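Local coordinates for ferric vibriobactin ABC transporter, periplasmic ferric vibriobactin-binding protein (Vibrio cholerae, PDB 3R5S), which probably captures ferric vibriobactin in the periplasm and delivers it to an ABC transporter of the inner membrane for iron uptake, at residues K24-T29 and D41-A46; N166-H171 and E228-I233; L232-D237 and N266-D271. All blocks are in the same frame, centred on the assembly; numbering follows the deposited sequence.

Contact 1 of 3, residues K24-T29 and D41-A46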
ATOM      1  N   LYS A  24     -24.395   2.347  -0.819  1.00 10.56           N
ATOM      2  CA  LYS A  24     -24.407   0.895  -0.774  1.00  7.85           C
ATOM      3  C   LYS A  24     -23.950   0.292  -2.102  1.00  9.38           C
ATOM      4  O   LYS A  24     -23.912  -0.923  -2.252  1.00  9.89           O
ATOM      5  CB  LYS A  24     -25.809   0.391  -0.433  1.00 16.81           C
ATOM      6  CG  LYS A  24     -26.305   0.796   0.952  1.00 13.79           C
ATOM      7  CD  LYS A  24     -25.420   0.228   2.049  1.00 13.95           C
ATOM      8  CE  LYS A  24     -25.993   0.534   3.418  1.00 20.72           C
ATOM      9  NZ  LYS A  24     -25.310  -0.286   4.451  1.00 19.17           N
ATOM     10  N   ARG A  25     -23.604   1.146  -3.061  1.00  7.54           N
ATOM     11  CA  ARG A  25     -23.145   0.697  -4.372  1.00  9.21           C
ATOM     12  C   ARG A  25     -21.939   1.537  -4.796  1.00  8.26           C
ATOM     13  O   ARG A  25     -22.036   2.432  -5.635  1.00 11.45           O
ATOM     14  CB  ARG A  25     -24.269   0.780  -5.409  1.00 11.08           C
ATOM     15  CG  ARG A  25     -25.399  -0.226  -5.184  1.00 14.06           C
ATOM     16  CD  ARG A  25     -26.461  -0.149  -6.286  1.00 12.48           C
ATOM     17  NE  ARG A  25     -25.961  -0.547  -7.595  1.00 11.87           N
ATOM     18  CZ  ARG A  25     -25.834  -1.808  -8.001  1.00 15.14           C
ATOM     19  NH1 ARG A  25     -26.165  -2.811  -7.200  1.00 12.30           N
ATOM     20  NH2 ARG A  25     -25.368  -2.075  -9.216  1.00 14.16           N
ATOM     21  N   ILE A  26     -20.806   1.258  -4.174  1.00  9.21           N
ATOM     22  CA  ILE A  26     -19.600   2.046  -4.390  1.00  7.12           C
ATOM     23  C   ILE A  26     -18.839   1.552  -5.617  1.00 10.04           C
ATOM     24  O   ILE A  26     -18.533   0.372  -5.735  1.00  9.01           O
ATOM     25  CB  ILE A  26     -18.703   1.972  -3.145  1.00 10.74           C
ATOM     26  CG1 ILE A  26     -19.506   2.450  -1.924  1.00  7.68           C
ATOM     27  CG2 ILE A  26     -17.408   2.771  -3.340  1.00  7.38           C
ATOM     28  CD1 ILE A  26     -18.823   2.188  -0.624  1.00  9.06           C
ATOM     29  N   LEU A  27     -18.540   2.460  -6.537  1.00  9.82           N
ATOM     30  CA  LEU A  27     -17.675   2.113  -7.655  1.00  9.63           C
ATOM     31  C   LEU A  27     -16.334   2.844  -7.521  1.00  8.37           C
ATOM     32  O   LEU A  27     -16.301   4.061  -7.350  1.00  8.15           O
ATOM     33  CB  LEU A  27     -18.376   2.432  -8.980  1.00  9.36           C
ATOM     34  CG  LEU A  27     -17.601   2.179 -10.276  1.00 11.11           C
ATOM     35  CD1 LEU A  27     -18.551   1.824 -11.411  1.00 11.69           C
ATOM     36  CD2 LEU A  27     -16.752   3.399 -10.624  1.00  8.87           C
ATOM     37  N   SER A  28     -15.229   2.100  -7.569  1.00  9.45           N
ATOM     38  CA  SER A  28     -13.907   2.734  -7.541  1.00  9.19           C
ATOM     39  C   SER A  28     -13.300   2.887  -8.935  1.00  8.96           C
ATOM     40  O   SER A  28     -13.212   1.917  -9.698  1.00  8.87           O
ATOM     41  CB  SER A  28     -12.938   1.964  -6.649  1.00  9.41           C
ATOM     42  OG  SER A  28     -11.627   2.497  -6.801  1.00  8.40           O
ATOM     43  N   THR A  29     -12.872   4.108  -9.247  1.00  8.80           N
ATOM     44  CA  THR A  29     -12.201   4.415 -10.511  1.00  8.49           C
ATOM     45  C   THR A  29     -10.685   4.299 -10.366  1.00  8.51           C
ATOM     46  O   THR A  29      -9.940   4.537 -11.322  1.00  9.61           O
ATOM     47  CB  THR A  29     -12.527   5.843 -11.018  1.00  6.11           C
ATOM     48  OG1 THR A  29     -11.990   6.824 -10.118  1.00  8.30           O
ATOM     49  CG2 THR A  29     -14.035   6.047 -11.175  1.00  8.59           C
ATOM     50  N   ASP A  41     -14.259  -3.086   4.569  1.00 12.29           N
ATOM     51  CA  ASP A  41     -15.465  -3.823   4.201  1.00 14.71           C
ATOM     52  C   ASP A  41     -16.538  -2.906   3.642  1.00  9.94           C
ATOM     53  O   ASP A  41     -17.724  -3.100   3.900  1.00 12.28           O
ATOM     54  CB  ASP A  41     -16.025  -4.603   5.394  1.00 15.64           C
ATOM     55  CG  ASP A  41     -15.078  -5.682   5.881  1.00 27.38           C
ATOM     56  OD1 ASP A  41     -14.181  -6.078   5.102  1.00 30.74           O
ATOM     57  OD2 ASP A  41     -15.227  -6.136   7.036  1.00 28.90           O
ATOM     58  N   ALA A  42     -16.126  -1.909   2.868  1.00  9.13           N
ATOM     59  CA  ALA A  42     -17.092  -1.044   2.191  1.00  9.38           C
ATOM     60  C   ALA A  42     -17.776  -1.814   1.074  1.00 10.19           C
ATOM     61  O   ALA A  42     -17.176  -2.718   0.480  1.00 10.44           O
ATOM     62  CB  ALA A  42     -16.407   0.195   1.646  1.00 12.51           C
ATOM     63  N   PRO A  43     -19.047  -1.470   0.790  1.00  9.81           N
ATOM     64  CA  PRO A  43     -19.825  -2.112  -0.280  1.00  9.03           C
ATOM     65  C   PRO A  43     -19.382  -1.681  -1.689  1.00  8.53           C
ATOM     66  O   PRO A  43     -20.083  -0.936  -2.381  1.00  9.35           O
ATOM     67  CB  PRO A  43     -21.264  -1.673   0.021  1.00  8.74           C
ATOM     68  CG  PRO A  43     -21.124  -0.377   0.754  1.00 10.97           C
ATOM     69  CD  PRO A  43     -19.851  -0.511   1.570  1.00 10.75           C
ATOM     70  N   VAL A  44     -18.211  -2.159  -2.093  1.00 10.64           N
ATOM     71  CA  VAL A  44     -17.679  -1.910  -3.429  1.00  9.63           C
ATOM     72  C   VAL A  44     -18.239  -2.925  -4.416  1.00 11.85           C
ATOM     73  O   VAL A  44     -18.071  -4.136  -4.244  1.00 15.24           O
ATOM     74  CB  VAL A  44     -16.144  -2.011  -3.446  1.00 12.46           C
ATOM     75  CG1 VAL A  44     -15.601  -1.707  -4.840  1.00 11.61           C
ATOM     76  CG2 VAL A  44     -15.549  -1.056  -2.436  1.00 16.20           C
ATOM     77  N   ILE A  45     -18.909  -2.430  -5.451  1.00  7.78           N
ATOM     78  CA  ILE A  45     -19.560  -3.300  -6.425  1.00  9.19           C
ATOM     79  C   ILE A  45     -18.718  -3.468  -7.686  1.00  9.88           C
ATOM     80  O   ILE A  45     -18.891  -4.441  -8.425  1.00  9.88           O
ATOM     81  CB  ILE A  45     -20.925  -2.750  -6.833  1.00 14.13           C
ATOM     82  CG1 ILE A  45     -20.751  -1.367  -7.458  1.00 15.53           C
ATOM     83  CG2 ILE A  45     -21.859  -2.705  -5.621  1.00 17.19           C
ATOM     84  CD1 ILE A  45     -21.897  -0.920  -8.326  1.00 17.85           C
ATOM     85  N   ALA A  46     -17.816  -2.517  -7.931  1.00  8.60           N
ATOM     86  CA  ALA A  46     -16.956  -2.568  -9.107  1.00  7.69           C
ATOM     87  C   ALA A  46     -15.709  -1.712  -8.914  1.00  9.09           C
ATOM     88  O   ALA A  46     -15.735  -0.715  -8.193  1.00  9.28           O
ATOM     89  CB  ALA A  46     -17.732  -2.108 -10.336  1.00 10.23           C
TER

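Contact 2 of 3, residues N166-H171 and E228-I233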
ATOM      1  N   ASN A 166      18.113  -1.893   6.440  1.00  8.04           N
ATOM      2  CA  ASN A 166      17.677  -0.892   5.482  1.00  9.70           C
ATOM      3  C   ASN A 166      16.639  -1.493   4.554  1.00 10.07           C
ATOM      4  O   ASN A 166      16.459  -2.717   4.528  1.00  8.45           O
ATOM      5  CB  ASN A 166      18.855  -0.243   4.727  1.00 11.28           C
ATOM      6  CG  ASN A 166      19.889  -1.249   4.270  1.00 11.59           C
ATOM      7  OD1 ASN A 166      21.087  -1.112   4.567  1.00 15.33           O
ATOM      8  ND2 ASN A 166      19.441  -2.265   3.551  1.00  6.78           N
ATOM      9  N   ILE A 167      15.931  -0.624   3.837  1.00  8.91           N
ATOM     10  CA  ILE A 167      14.869  -1.030   2.929  1.00  8.80           C
ATOM     11  C   ILE A 167      15.193  -0.499   1.543  1.00 11.31           C
ATOM     12  O   ILE A 167      15.169   0.706   1.299  1.00 10.59           O
ATOM     13  CB  ILE A 167      13.497  -0.483   3.397  1.00  8.55           C
ATOM     14  CG1 ILE A 167      13.215  -0.933   4.829  1.00  9.71           C
ATOM     15  CG2 ILE A 167      12.382  -0.918   2.441  1.00  9.01           C
ATOM     16  CD1 ILE A 167      11.981  -0.262   5.454  1.00  9.87           C
ATOM     17  N   VAL A 168      15.502  -1.408   0.631  1.00 11.76           N
ATOM     18  CA  VAL A 168      16.039  -1.019  -0.660  1.00 12.41           C
ATOM     19  C   VAL A 168      15.149  -1.464  -1.808  1.00 13.55           C
ATOM     20  O   VAL A 168      14.566  -2.547  -1.770  1.00 13.11           O
ATOM     21  CB  VAL A 168      17.459  -1.608  -0.854  1.00 12.71           C
ATOM     22  CG1 VAL A 168      17.969  -1.344  -2.265  1.00 15.97           C
ATOM     23  CG2 VAL A 168      18.404  -1.037   0.181  1.00 10.52           C
ATOM     24  N   SER A 169      15.043  -0.607  -2.820  1.00 11.04           N
ATOM     25  CA  SER A 169      14.426  -0.970  -4.082  1.00 11.90           C
ATOM     26  C   SER A 169      15.558  -1.105  -5.088  1.00 11.36           C
ATOM     27  O   SER A 169      16.092  -0.107  -5.555  1.00 11.33           O
ATOM     28  CB  SER A 169      13.447   0.112  -4.534  1.00 12.34           C
ATOM     29  OG  SER A 169      12.720  -0.298  -5.685  1.00 16.02           O
ATOM     30  N   TYR A 170      15.922  -2.341  -5.409  1.00  8.63           N
ATOM     31  CA  TYR A 170      17.128  -2.613  -6.185  1.00 11.20           C
ATOM     32  C   TYR A 170      16.806  -2.830  -7.660  1.00 14.26           C
ATOM     33  O   TYR A 170      15.996  -3.702  -8.005  1.00 13.47           O
ATOM     34  CB  TYR A 170      17.820  -3.847  -5.614  1.00  8.76           C
ATOM     35  CG  TYR A 170      19.043  -4.301  -6.365  1.00 13.05           C
ATOM     36  CD1 TYR A 170      20.245  -3.606  -6.255  1.00 11.47           C
ATOM     37  CD2 TYR A 170      19.012  -5.440  -7.163  1.00 10.60           C
ATOM     38  CE1 TYR A 170      21.381  -4.025  -6.933  1.00 10.14           C
ATOM     39  CE2 TYR A 170      20.154  -5.872  -7.844  1.00 10.05           C
ATOM     40  CZ  TYR A 170      21.329  -5.160  -7.723  1.00 13.58           C
ATOM     41  OH  TYR A 170      22.461  -5.575  -8.402  1.00 11.99           O
ATOM     42  N   HIS A 171      17.431  -2.032  -8.525  1.00 11.29           N
ATOM     43  CA  HIS A 171      17.293  -2.208  -9.972  1.00 14.46           C
ATOM     44  C   HIS A 171      18.625  -2.521 -10.636  1.00 17.11           C
ATOM     45  O   HIS A 171      18.685  -2.733 -11.846  1.00 17.37           O
ATOM     46  CB  HIS A 171      16.692  -0.969 -10.626  1.00 15.77           C
ATOM     47  CG  HIS A 171      15.330  -0.619 -10.117  1.00 20.26           C
ATOM     48  ND1 HIS A 171      14.217  -1.378 -10.396  1.00 22.31           N
ATOM     49  CD2 HIS A 171      14.906   0.408  -9.345  1.00 21.00           C
ATOM     50  CE1 HIS A 171      13.161  -0.833  -9.816  1.00 27.24           C
ATOM     51  NE2 HIS A 171      13.551   0.253  -9.175  1.00 24.69           N
ATOM     52  N   GLU A 228      23.155  -4.107   8.942  1.00  9.52           N
ATOM     53  CA  GLU A 228      23.469  -5.526   8.974  1.00 11.74           C
ATOM     54  C   GLU A 228      22.413  -6.361   8.259  1.00 10.59           C
ATOM     55  O   GLU A 228      22.651  -7.526   7.922  1.00 11.41           O
ATOM     56  CB  GLU A 228      23.627  -5.986  10.421  1.00 14.90           C
ATOM     57  CG  GLU A 228      24.812  -5.342  11.152  1.00 15.10           C
ATOM     58  CD  GLU A 228      24.430  -4.108  11.962  1.00 20.11           C
ATOM     59  OE1 GLU A 228      23.429  -3.445  11.623  1.00 12.60           O
ATOM     60  OE2 GLU A 228      25.134  -3.801  12.951  1.00 17.68           O
ATOM     61  N   THR A 229      21.255  -5.764   8.000  1.00  8.85           N
ATOM     62  CA  THR A 229      20.180  -6.469   7.299  1.00  9.67           C
ATOM     63  C   THR A 229      19.596  -5.611   6.185  1.00  9.31           C
ATOM     64  O   THR A 229      19.459  -4.393   6.331  1.00  9.01           O
ATOM     65  CB  THR A 229      19.055  -6.870   8.279  1.00 11.06           C
ATOM     66  OG1 THR A 229      19.530  -7.889   9.167  1.00 11.30           O
ATOM     67  CG2 THR A 229      17.818  -7.381   7.539  1.00  8.90           C
ATOM     68  N   THR A 230      19.245  -6.242   5.069  1.00  8.04           N
ATOM     69  CA  THR A 230      18.583  -5.518   3.990  1.00  8.46           C
ATOM     70  C   THR A 230      17.274  -6.174   3.603  1.00  8.17           C
ATOM     71  O   THR A 230      17.230  -7.392   3.375  1.00  8.68           O
ATOM     72  CB  THR A 230      19.450  -5.458   2.725  1.00 11.92           C
ATOM     73  OG1 THR A 230      20.617  -4.665   2.978  1.00  9.07           O
ATOM     74  CG2 THR A 230      18.648  -4.857   1.578  1.00  8.23           C
ATOM     75  N   PHE A 231      16.218  -5.362   3.518  1.00  6.93           N
ATOM     76  CA  PHE A 231      14.928  -5.822   3.004  1.00  9.08           C
ATOM     77  C   PHE A 231      14.690  -5.234   1.627  1.00  8.71           C
ATOM     78  O   PHE A 231      14.802  -4.027   1.443  1.00  9.99           O
ATOM     79  CB  PHE A 231      13.793  -5.419   3.947  1.00  9.15           C
ATOM     80  CG  PHE A 231      13.778  -6.188   5.235  1.00 11.74           C
ATOM     81  CD1 PHE A 231      13.305  -7.501   5.275  1.00 10.61           C
ATOM     82  CD2 PHE A 231      14.240  -5.607   6.405  1.00  9.09           C
ATOM     83  CE1 PHE A 231      13.289  -8.214   6.468  1.00 11.39           C
ATOM     84  CE2 PHE A 231      14.227  -6.320   7.597  1.00  8.02           C
ATOM     85  CZ  PHE A 231      13.750  -7.617   7.629  1.00  9.50           C
ATOM     86  N   LEU A 232      14.354  -6.091   0.666  1.00  8.30           N
ATOM     87  CA  LEU A 232      14.237  -5.688  -0.730  1.00  8.09           C
ATOM     88  C   LEU A 232      12.792  -5.550  -1.200  1.00 11.73           C
ATOM     89  O   LEU A 232      12.003  -6.493  -1.124  1.00 11.44           O
ATOM     90  CB  LEU A 232      14.996  -6.670  -1.633  1.00  8.81           C
ATOM     91  CG  LEU A 232      16.510  -6.735  -1.383  1.00 11.91           C
ATOM     92  CD1 LEU A 232      17.125  -7.919  -2.103  1.00 11.20           C
ATOM     93  CD2 LEU A 232      17.159  -5.442  -1.837  1.00 13.77           C
ATOM     94  N   ILE A 233      12.466  -4.355  -1.680  1.00 10.67           N
ATOM     95  CA  ILE A 233      11.144  -4.020  -2.189  1.00 12.08           C
ATOM     96  C   ILE A 233      10.785  -4.821  -3.439  1.00 12.76           C
ATOM     97  O   ILE A 233      11.622  -5.025  -4.303  1.00 11.92           O
ATOM     98  CB  ILE A 233      11.076  -2.499  -2.536  1.00 17.34           C
ATOM     99  CG1 ILE A 233      11.160  -1.657  -1.263  1.00 17.22           C
ATOM    100  CG2 ILE A 233       9.840  -2.164  -3.329  1.00 17.58           C
ATOM    101  CD1 ILE A 233      10.225  -2.114  -0.167  1.00 13.80           C
TER
HETATM  102  O   HOH W   1      14.425  -4.573  -4.699  1.00 14.03           O

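Contact 3 of 3, residues L232-D237 and N266-D271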
ATOM      1  N   LEU A 232      14.354  -6.091   0.666  1.00  8.30           N
ATOM      2  CA  LEU A 232      14.237  -5.688  -0.730  1.00  8.09           C
ATOM      3  C   LEU A 232      12.792  -5.550  -1.200  1.00 11.73           C
ATOM      4  O   LEU A 232      12.003  -6.493  -1.124  1.00 11.44           O
ATOM      5  CB  LEU A 232      14.996  -6.670  -1.633  1.00  8.81           C
ATOM      6  CG  LEU A 232      16.510  -6.735  -1.383  1.00 11.91           C
ATOM      7  CD1 LEU A 232      17.125  -7.919  -2.103  1.00 11.20           C
ATOM      8  CD2 LEU A 232      17.159  -5.442  -1.837  1.00 13.77           C
ATOM      9  N   ILE A 233      12.466  -4.355  -1.680  1.00 10.67           N
ATOM     10  CA  ILE A 233      11.144  -4.020  -2.189  1.00 12.08           C
ATOM     11  C   ILE A 233      10.785  -4.821  -3.439  1.00 12.76           C
ATOM     12  O   ILE A 233      11.622  -5.025  -4.303  1.00 11.92           O
ATOM     13  CB  ILE A 233      11.076  -2.499  -2.536  1.00 17.34           C
ATOM     14  CG1 ILE A 233      11.160  -1.657  -1.263  1.00 17.22           C
ATOM     15  CG2 ILE A 233       9.840  -2.164  -3.329  1.00 17.58           C
ATOM     16  CD1 ILE A 233      10.225  -2.114  -0.167  1.00 13.80           C
ATOM     17  N   THR A 234       9.532  -5.271  -3.508  1.00 12.95           N
ATOM     18  CA  THR A 234       8.977  -5.918  -4.695  1.00 13.22           C
ATOM     19  C   THR A 234       9.775  -7.143  -5.147  1.00 15.25           C
ATOM     20  O   THR A 234       9.838  -7.449  -6.336  1.00 16.07           O
ATOM     21  CB  THR A 234       8.833  -4.897  -5.866  1.00 18.90           C
ATOM     22  OG1 THR A 234       8.162  -3.720  -5.394  1.00 20.04           O
ATOM     23  CG2 THR A 234       8.031  -5.481  -7.021  1.00 20.96           C
HETATM   24  N   MSE A 235      10.390  -7.838  -4.197  1.00 16.23           N
HETATM   25  CA  MSE A 235      11.240  -8.979  -4.525  1.00 14.26           C
HETATM   26  C   MSE A 235      10.975 -10.193  -3.630  1.00 14.08           C
HETATM   27  O   MSE A 235      10.771 -10.063  -2.418  1.00 12.86           O
HETATM   28  CB  MSE A 235      12.731  -8.612  -4.430  1.00 13.23           C
HETATM   29  CG  MSE A 235      13.302  -7.834  -5.617  1.00 12.44           C
HETATM   30 SE   MSE A 235      15.123  -7.761  -5.631  1.00  5.94          SE
HETATM   31  CE  MSE A 235      15.347  -7.152  -7.285  1.00 19.43           C
ATOM     32  N   THR A 236      10.987 -11.369  -4.249  1.00 12.26           N
ATOM     33  CA  THR A 236      11.038 -12.637  -3.539  1.00 16.64           C
ATOM     34  C   THR A 236      12.496 -12.940  -3.200  1.00 12.76           C
ATOM     35  O   THR A 236      13.413 -12.330  -3.757  1.00 12.75           O
ATOM     36  CB  THR A 236      10.547 -13.774  -4.435  1.00 17.30           C
ATOM     37  OG1 THR A 236      11.415 -13.889  -5.572  1.00 14.30           O
ATOM     38  CG2 THR A 236       9.129 -13.505  -4.916  1.00 11.67           C
ATOM     39  N   ASP A 237      12.727 -13.899  -2.311  1.00 14.49           N
ATOM     40  CA  ASP A 237      14.103 -14.282  -2.001  1.00 15.81           C
ATOM     41  C   ASP A 237      14.865 -14.754  -3.242  1.00 13.79           C
ATOM     42  O   ASP A 237      16.061 -14.478  -3.391  1.00 13.78           O
ATOM     43  CB  ASP A 237      14.147 -15.334  -0.889  1.00 14.40           C
ATOM     44  CG  ASP A 237      13.913 -14.729   0.488  1.00 15.52           C
ATOM     45  OD1 ASP A 237      14.111 -13.506   0.647  1.00 15.16           O
ATOM     46  OD2 ASP A 237      13.545 -15.469   1.413  1.00 19.42           O
ATOM     47  N   ASN A 266       4.479  -7.944  -3.587  1.00 11.28           N
ATOM     48  CA  ASN A 266       3.449  -6.909  -3.517  1.00 10.89           C
ATOM     49  C   ASN A 266       3.821  -5.737  -2.607  1.00 14.24           C
ATOM     50  O   ASN A 266       2.962  -4.941  -2.231  1.00 10.43           O
ATOM     51  CB  ASN A 266       2.117  -7.512  -3.064  1.00 14.15           C
ATOM     52  CG  ASN A 266       1.645  -8.637  -3.963  1.00 10.83           C
ATOM     53  OD1 ASN A 266       1.827  -8.593  -5.176  1.00 15.93           O
ATOM     54  ND2 ASN A 266       1.017  -9.651  -3.370  1.00 13.03           N
ATOM     55  N   SER A 267       5.110  -5.612  -2.294  1.00 12.08           N
ATOM     56  CA  SER A 267       5.565  -4.658  -1.275  1.00 10.75           C
ATOM     57  C   SER A 267       5.956  -3.255  -1.781  1.00 12.10           C
ATOM     58  O   SER A 267       6.455  -2.429  -1.005  1.00 10.65           O
ATOM     59  CB  SER A 267       6.707  -5.267  -0.456  1.00 11.26           C
ATOM     60  OG  SER A 267       7.856  -5.483  -1.262  1.00 11.21           O
ATOM     61  N   PHE A 268       5.720  -2.966  -3.057  1.00  9.50           N
ATOM     62  CA  PHE A 268       5.976  -1.608  -3.539  1.00 12.53           C
ATOM     63  C   PHE A 268       5.201  -0.570  -2.729  1.00 12.96           C
ATOM     64  O   PHE A 268       5.755   0.447  -2.296  1.00 11.17           O
ATOM     65  CB  PHE A 268       5.637  -1.451  -5.018  1.00 12.26           C
ATOM     66  CG  PHE A 268       5.924  -0.069  -5.547  1.00 19.48           C
ATOM     67  CD1 PHE A 268       7.224   0.325  -5.816  1.00 24.63           C
ATOM     68  CD2 PHE A 268       4.899   0.837  -5.757  1.00 22.04           C
ATOM     69  CE1 PHE A 268       7.499   1.595  -6.289  1.00 28.60           C
ATOM     70  CE2 PHE A 268       5.168   2.106  -6.229  1.00 25.74           C
ATOM     71  CZ  PHE A 268       6.470   2.486  -6.495  1.00 26.76           C
ATOM     72  N   ARG A 269       3.916  -0.840  -2.529  1.00 11.21           N
ATOM     73  CA  ARG A 269       3.021   0.093  -1.852  1.00 13.41           C
ATOM     74  C   ARG A 269       2.406  -0.607  -0.649  1.00 13.13           C
ATOM     75  O   ARG A 269       2.056  -1.782  -0.730  1.00 11.66           O
ATOM     76  CB  ARG A 269       1.904   0.534  -2.803  1.00 14.45           C
ATOM     77  CG  ARG A 269       1.384   1.948  -2.577  1.00 29.48           C
ATOM     78  CD  ARG A 269       2.351   2.966  -3.190  1.00 32.15           C
ATOM     79  NE  ARG A 269       1.959   4.380  -3.089  1.00 32.01           N
ATOM     80  CZ  ARG A 269       1.161   4.927  -2.168  1.00 30.06           C
ATOM     81  NH1 ARG A 269       0.925   6.229  -2.227  1.00 30.37           N
ATOM     82  NH2 ARG A 269       0.596   4.214  -1.189  1.00 23.24           N
ATOM     83  N   ILE A 270       2.282   0.104   0.467  1.00  9.23           N
ATOM     84  CA  ILE A 270       1.705  -0.511   1.652  1.00 11.08           C
ATOM     85  C   ILE A 270       0.217  -0.227   1.783  1.00  8.93           C
ATOM     86  O   ILE A 270      -0.200   0.934   1.880  1.00  8.86           O
ATOM     87  CB  ILE A 270       2.389  -0.046   2.941  1.00  9.03           C
ATOM     88  CG1 ILE A 270       3.915  -0.178   2.836  1.00 10.33           C
ATOM     89  CG2 ILE A 270       1.841  -0.820   4.135  1.00  8.27           C
ATOM     90  CD1 ILE A 270       4.442  -1.595   2.677  1.00 10.06           C
ATOM     91  N   ASP A 271      -0.577  -1.296   1.763  1.00  8.70           N
ATOM     92  CA  ASP A 271      -1.957  -1.233   2.194  1.00  8.04           C
ATOM     93  C   ASP A 271      -2.174  -2.355   3.202  1.00 10.44           C
ATOM     94  O   ASP A 271      -1.223  -3.050   3.571  1.00  9.34           O
ATOM     95  CB  ASP A 271      -2.937  -1.286   1.003  1.00  9.26           C
ATOM     96  CG  ASP A 271      -2.841  -2.573   0.197  1.00 10.14           C
ATOM     97  OD1 ASP A 271      -2.632  -3.651   0.787  1.00  9.40           O
ATOM     98  OD2 ASP A 271      -3.020  -2.504  -1.035  1.00 11.97           O
TER
HETATM   99  O   HOH W   2       4.926  -4.570  -5.354  1.00 14.95           O

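Contact 1 of 3, residues K24-T29 and D41-A46
Ile26 lays its CD1 methyl across the ring of Pro43, 3.6 Å from CD, while the same methyl also meets CB of Ala42. With CG1 anti to the carbonyl carbon (chi1 -57°), the longer branch runs back toward these two residues, and CG2 is left to approach CG2 of Val44. A branched aliphatic residue suits this buried place because its two arms serve different neighbours. Elsewhere in the contact, CD1 of Ile45 lies over one face of the Arg25 guanidinium, 3.8 Å from NH2, giving the flat cation one apolar neighbour over that face, while NH2 and NE donate to the backbone oxygens of Glu85 and Gln86. The backbones are joined in parallel: Ile26 N gives a bond to Pro43 O (2.9 Å), Ile26 O receives Ile45 N (2.8 Å), and Ser28 N reaches Ala46 O (2.9 Å). Ile26 pairs with Val44 but Leu27 with Ala46, and this one-residue slip is a beta bulge. The strands begin and end a beta-alpha-beta unit in the N-terminal lobe: helix 31-39 sets Leu37 against Ile26 and Val44, whereas Leu27 and Ala46 turn to the other face, near Leu71 of strand 69-73.

Contact 2 of 3, residues N166-H171 and E228-I233
The carbonyl oxygen of Asn166 accepts the N-H of Phe231 at 2.8 Å, an almost straight bond (174° at the hydrogen), and the CA-H of Thr230 also leans on this oxygen. Asn166 N itself donates to Thr229 O (2.8 Å). Two residues on, Val168 N gives its hydrogen to Phe231 O (2.8 Å). Val168 O then receives Ile233 N (2.8 Å), completing a parallel pairing in which Asn166, Ile167 and Val168 pair with Thr230, Phe231 and Leu232. Where it runs out, a water bridges the backbones, accepting from Tyr170 N and donating to Ile233 O. These are neighbouring inner strands of the five-stranded mixed sheet of the C-terminal lobe, 165-169 at its middle. CD2 of Leu232 lies beside CB of Val168 at 4.0 Å and also meets CB of Tyr170; Ala240 and Phe243 of helix 237-244 cover Leu232. On the face of Ile167 and Phe231, CG2 of Ile167 is met by CD1 of Ile233, which reaches across (3.6 Å). Ile167 chi1 of -56° puts CG1 beside the backbone N and leaves CG2 anti to it, turned to Ile233. Branched aliphatics suit this buried strand, where His186 and Leu190 of helix 185-192 close over Ile167.

Contact 3 of 3, residues L232-D237 and N266-D271
Ser267 turns its hydroxyl oxygen onto the backbone of Thr234, whose N-H gives OG a 2.8 Å bond at an angle of 163°. The serine torsion explains the reach: OG stands between the backbone N and the carbonyl carbon (chi1 65°), and this places it in front of the amide. The same OG is bonded to Gly264 O, so a second partner fixes its rotation; a small hydroxyl suits this buried spot, where a main-chain N-H needs an acceptor. Thr234 sits with positive phi as the third residue of a type II turn from Leu232 to Met235. Its OG1 touches CB of Phe268 at 3.4 Å, near the plane of the ring and at its edge. A water accepts the N-H of Phe268 (2.9 Å) and is in a weak hydrogen bond with Thr234 OG1, joining the loops beside this touch. Phe268 swings its ring away from the loop 232-237 with CG anti to N (chi1 -179°); CG2 of Ile233 packs on the backbone at Phe268 CA, 3.9 Å away. His186 of helix 185-192 bonds through NE2 to Ser267 O. Both loops lead from strands to helices capped at their first turns, by Thr236 and Asp271, as in the strand-to-helix connections of an alpha/beta lobe; in periplasmic binding proteins the ligand cleft lies between two such lobes.

From the N terminus, contact 1 comes first: it closes the short loop through helix 31-39 and ties neighbouring parallel strands of the N-terminal lobe. Contact 2 spans a much longer excursion, from strand 165-169 through strand 176-180, helix 185-192 and strand 214-218 to strand 229-232. Contact 3 closes the next loop, through helix 237-244 and strand 260-262, and joins the loop before helix 237-244 to the loop before helix 272-286. Contact 1 is in series with the other two; contact 3 begins on Leu232 and Ile233, where contact 2 ends, so these are chained end to end and not nested. Contacts 1 and 2 lie on opposite sides of the chain's centre, their centres about 35 Å apart.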